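Local coordinates for alpha-catenin-like protein hmp-1 (PDB 5H5M), which binds beta-catenin and actin filaments in the cadherin-catenin complex of adherens junctions and is required for cell migration and shape change during body enclosure and elongation, at residues Gln302-Glu305 against Tyr306-Thr309; Val362-Ala365 against Val366-Ile369. One frame throughout, in Å; residues are numbered along the deposited sequence.

Interaction 1 of 2, residues Gln302-Glu305 against Tyr306-Thr309; sequences QNSE and YTET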
# COMPACT_ATOMS: atom_id res chain seq x y z
N GLN A 302 -17.83 -17.46 -8.32
CA GLN A 302 -19.19 -17.96 -8.39
C GLN A 302 -19.84 -17.82 -7.01
O GLN A 302 -19.17 -18.03 -5.99
CB GLN A 302 -19.20 -19.42 -8.85
CG GLN A 302 -20.56 -20.08 -8.86
CD GLN A 302 -20.50 -21.52 -9.34
OE1 GLN A 302 -19.45 -22.00 -9.77
NE2 GLN A 302 -21.63 -22.21 -9.25
N ASN A 303 -21.11 -17.43 -6.97
CA ASN A 303 -21.81 -17.26 -5.70
C ASN A 303 -21.91 -18.59 -4.95
O ASN A 303 -22.28 -19.61 -5.51
CB ASN A 303 -23.21 -16.68 -5.93
CG ASN A 303 -23.93 -16.37 -4.63
OD1 ASN A 303 -24.95 -16.99 -4.32
ND2 ASN A 303 -23.41 -15.42 -3.87
N SER A 304 -21.56 -18.55 -3.67
CA SER A 304 -21.58 -19.75 -2.83
C SER A 304 -21.80 -19.38 -1.38
O SER A 304 -21.93 -18.20 -1.04
CB SER A 304 -20.28 -20.54 -2.98
OG SER A 304 -19.17 -19.78 -2.52
N GLU A 305 -21.84 -20.38 -0.51
CA GLU A 305 -21.92 -20.14 0.92
C GLU A 305 -20.65 -19.44 1.38
O GLU A 305 -20.66 -18.63 2.31
CB GLU A 305 -22.13 -21.44 1.69
CG GLU A 305 -22.21 -21.27 3.20
CD GLU A 305 -22.71 -22.52 3.90
OE1 GLU A 305 -23.18 -23.44 3.20
OE2 GLU A 305 -22.63 -22.58 5.14
N TYR A 306 -19.55 -19.75 0.71
CA TYR A 306 -18.26 -19.12 0.99
C TYR A 306 -18.29 -17.61 0.77
O TYR A 306 -17.91 -16.84 1.65
CB TYR A 306 -17.16 -19.75 0.14
CG TYR A 306 -15.85 -19.01 0.23
CD1 TYR A 306 -15.12 -19.01 1.40
CD2 TYR A 306 -15.33 -18.32 -0.87
CE1 TYR A 306 -13.92 -18.34 1.50
CE2 TYR A 306 -14.13 -17.66 -0.78
CZ TYR A 306 -13.43 -17.67 0.40
OH TYR A 306 -12.23 -17.00 0.49
N THR A 307 -18.73 -17.19 -0.41
CA THR A 307 -18.73 -15.77 -0.75
C THR A 307 -19.73 -14.99 0.08
O THR A 307 -19.44 -13.87 0.52
CB THR A 307 -19.02 -15.54 -2.25
OG1 THR A 307 -20.34 -16.01 -2.56
CG2 THR A 307 -18.00 -16.26 -3.11
N GLU A 308 -20.90 -15.57 0.32
CA GLU A 308 -21.92 -14.89 1.13
C GLU A 308 -21.44 -14.68 2.57
O GLU A 308 -21.72 -13.65 3.17
CB GLU A 308 -23.23 -15.67 1.11
CG GLU A 308 -23.92 -15.66 -0.25
CD GLU A 308 -25.39 -16.03 -0.18
OE1 GLU A 308 -25.83 -16.54 0.88
OE2 GLU A 308 -26.10 -15.82 -1.18
N THR A 309 -20.72 -15.66 3.10
CA THR A 309 -20.20 -15.59 4.46
C THR A 309 -19.14 -14.49 4.58
O THR A 309 -19.08 -13.78 5.58
CB THR A 309 -19.60 -16.94 4.92
OG1 THR A 309 -20.62 -17.95 4.86
CG2 THR A 309 -19.08 -16.85 6.33

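Interaction 2 of 2, residues Val362-Ala365 against Val366-Ile369; sequences VHDA and VKDI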
# COMPACT_ATOMS: atom_id res chain seq x y z
N VAL A 362 -12.99 -1.62 14.45
CA VAL A 362 -12.53 -1.76 13.08
C VAL A 362 -11.56 -2.93 12.93
O VAL A 362 -11.68 -3.74 12.01
CB VAL A 362 -11.84 -0.46 12.59
CG1 VAL A 362 -11.23 -0.66 11.21
CG2 VAL A 362 -12.83 0.70 12.59
N HIS A 363 -10.60 -3.02 13.85
CA HIS A 363 -9.51 -3.99 13.77
C HIS A 363 -9.99 -5.44 13.87
O HIS A 363 -9.59 -6.29 13.06
CB HIS A 363 -8.49 -3.70 14.87
CG HIS A 363 -7.21 -4.46 14.73
ND1 HIS A 363 -6.77 -5.37 15.67
CD2 HIS A 363 -6.26 -4.44 13.76
CE1 HIS A 363 -5.62 -5.88 15.28
NE2 HIS A 363 -5.29 -5.33 14.12
N ASP A 364 -10.84 -5.73 14.86
CA ASP A 364 -11.43 -7.06 15.01
C ASP A 364 -12.22 -7.47 13.77
O ASP A 364 -12.16 -8.62 13.33
CB ASP A 364 -12.34 -7.13 16.23
CG ASP A 364 -11.58 -7.33 17.53
OD1 ASP A 364 -10.40 -7.72 17.49
OD2 ASP A 364 -12.19 -7.12 18.61
N ALA A 365 -12.97 -6.52 13.23
CA ALA A 365 -13.80 -6.77 12.06
C ALA A 365 -12.94 -7.12 10.85
O ALA A 365 -13.32 -7.96 10.03
CB ALA A 365 -14.68 -5.57 11.77
N VAL A 366 -11.78 -6.48 10.75
CA VAL A 366 -10.83 -6.80 9.69
C VAL A 366 -10.30 -8.22 9.86
O VAL A 366 -10.18 -8.96 8.88
CB VAL A 366 -9.66 -5.79 9.65
CG1 VAL A 366 -8.55 -6.30 8.75
CG2 VAL A 366 -10.16 -4.44 9.16
N LYS A 367 -10.01 -8.60 11.10
CA LYS A 367 -9.52 -9.95 11.39
C LYS A 367 -10.59 -11.01 11.10
O LYS A 367 -10.26 -12.12 10.68
CB LYS A 367 -9.06 -10.06 12.84
CG LYS A 367 -7.81 -9.25 13.16
CD LYS A 367 -7.26 -9.59 14.54
CE LYS A 367 -8.21 -9.15 15.63
NZ LYS A 367 -7.66 -9.40 16.99
N ASP A 368 -11.85 -10.66 11.32
CA ASP A 368 -12.96 -11.57 11.04
C ASP A 368 -13.09 -11.81 9.54
O ASP A 368 -13.37 -12.93 9.10
CB ASP A 368 -14.28 -11.01 11.59
CG ASP A 368 -14.32 -11.01 13.11
OD1 ASP A 368 -13.50 -11.73 13.74
OD2 ASP A 368 -15.17 -10.30 13.68
N ILE A 369 -12.88 -10.75 8.76
CA ILE A 369 -12.92 -10.85 7.31
C ILE A 369 -11.83 -11.79 6.81
O ILE A 369 -12.08 -12.68 6.00
CB ILE A 369 -12.75 -9.47 6.65
CG1 ILE A 369 -13.97 -8.59 6.96
CG2 ILE A 369 -12.56 -9.60 5.16
CD1 ILE A 369 -13.80 -7.14 6.55

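Interaction 1 of 2, residues Gln302-Glu305 against Tyr306-Thr309
From Gln-302 to Thr-309 the chain leaves a loop, its backbone extended at Ser-304, and enters the first turn of helix 305-339, where Glu-308 N donates to Ser-304 O at 3.1 Å. Ser-304 is the N-cap, and its hydroxyl sits between its own N and carbonyl carbon, which turns OG back over the helix end. There it accepts two weak bonds, from Tyr-306 N to Ser-304 OG at 3.3 Å and from Thr-307 N to Ser-304 OG at 3.4 Å; the second is much the straighter. The return bond is stronger: Ser-304 N donates to Thr-307 OG1 over 3.0 Å with a nearly linear N-H...O angle of 169°. Together these reciprocal bonds make a capping box, which supplies partners to backbone N-H groups that no preceding helical turn can satisfy, here at the start of a long helix of the vinculin-family M domain. The Thr-307 methyl CG2 lies 3.6 Å from Gln-302 O, and the Thr-307 side chain also touches Leu-301 of the loop. A valine in place of Thr-307 would keep a similar shape, but Ser-304 N would probably be left without its acceptor and the loop freer to swing away from the helix end. Two residues further on, Thr-309 OG1 lies anti to its carbonyl carbon and donates to Glu-305 O at 2.6 Å, while Thr-309 N reaches the same oxygen from the opposite face of the carbonyl plane. The exposed Asn-303 amide crosses the Glu-308 carboxylate obliquely, the two planes 55° apart, and Asn-303 OD1 comes within 3.5 Å of Glu-308 OE2. Tyr-306 leads its ring off toward Leu-301 and Asn-376, and its OH is hydrogen-bonded to Leu-373 O.

Interaction 2 of 2, residues Val362-Ala365 against Val366-Ile369
Residues Val-362 to Ile-369 form two turns of regular alpha-helix, tied by four successive i to i+4 bonds from Val-366 N to Val-362 O (3.0 Å), Lys-367 N to His-363 O, Asp-368 N to Asp-364 O (2.9 Å) and Ile-369 N to Ala-365 O. They belong to helix 345-374, which packs against helices 237-260, 276-300 and 305-339, consistent with the four-helix bundles of this M domain, and the side chains divide accordingly. Val-362 and Ile-369 pack at the seam of helices 276-300 and 305-339, the first on Ile-283, Ala-287 and Phe-325, the second on Val-290, Val-294 and Leu-317. Ala-365 brings only a methyl toward Leu-317 and Arg-321 of helix 305-339, whereas Val-366 lies against Ile-248 of helix 237-260. Within the helix itself the apolar pairing is light: Val-362 CG1 stands 4.4 Å from Val-366 CG2. That same Val-366 CG2 sits beside its own backbone N, which carries it back to 3.3 Å from Val-362 O. Ile-369 behaves alike, its CG1 lying 3.2 Å from Ala-365 O.

On the more open side the contact is polar. Asp-364 and Lys-367, three residues apart, run side by side in the same direction and form a salt bridge, with the hydrogen bond from Lys-367 NZ to Asp-364 OD1 weak at 3.3 Å. The lysine chain starts beside its backbone N and bends at its third torsion (chi3 -66°), a kink that turns CE and NZ back toward the carboxylate; Glu-245 of helix 237-260 also touches this side chain. His-363, with CG anti to its backbone N, crosses the lysine obliquely and touches Glu-245 and Val-249 of helix 237-260, and its ND1 comes 4.0 Å from Lys-367 CE.

Overall arrangement
The two contacts lie on consecutive helices of the vinculin-family M domain, their centres about 19 Å apart and their nearest atoms about 7 Å apart. Both involve the same helix pair: Tyr-306 of interaction 1 bonds to Leu-373 of helix 345-374, and Ala-365 and Ile-369 of interaction 2 pack on helix 305-339. Interaction 1 is at the surface, with seven of eight residues not buried; interaction 2 has four of eight buried. At the helix start, side-chain hydroxyls add to the backbone bonds, whereas at 362-369 the i to i+4 bonds need no such help. There buried apolar side chains serve interhelical packing, while the more exposed Asp-364 and Lys-367 form an ion pair near helix 237-260.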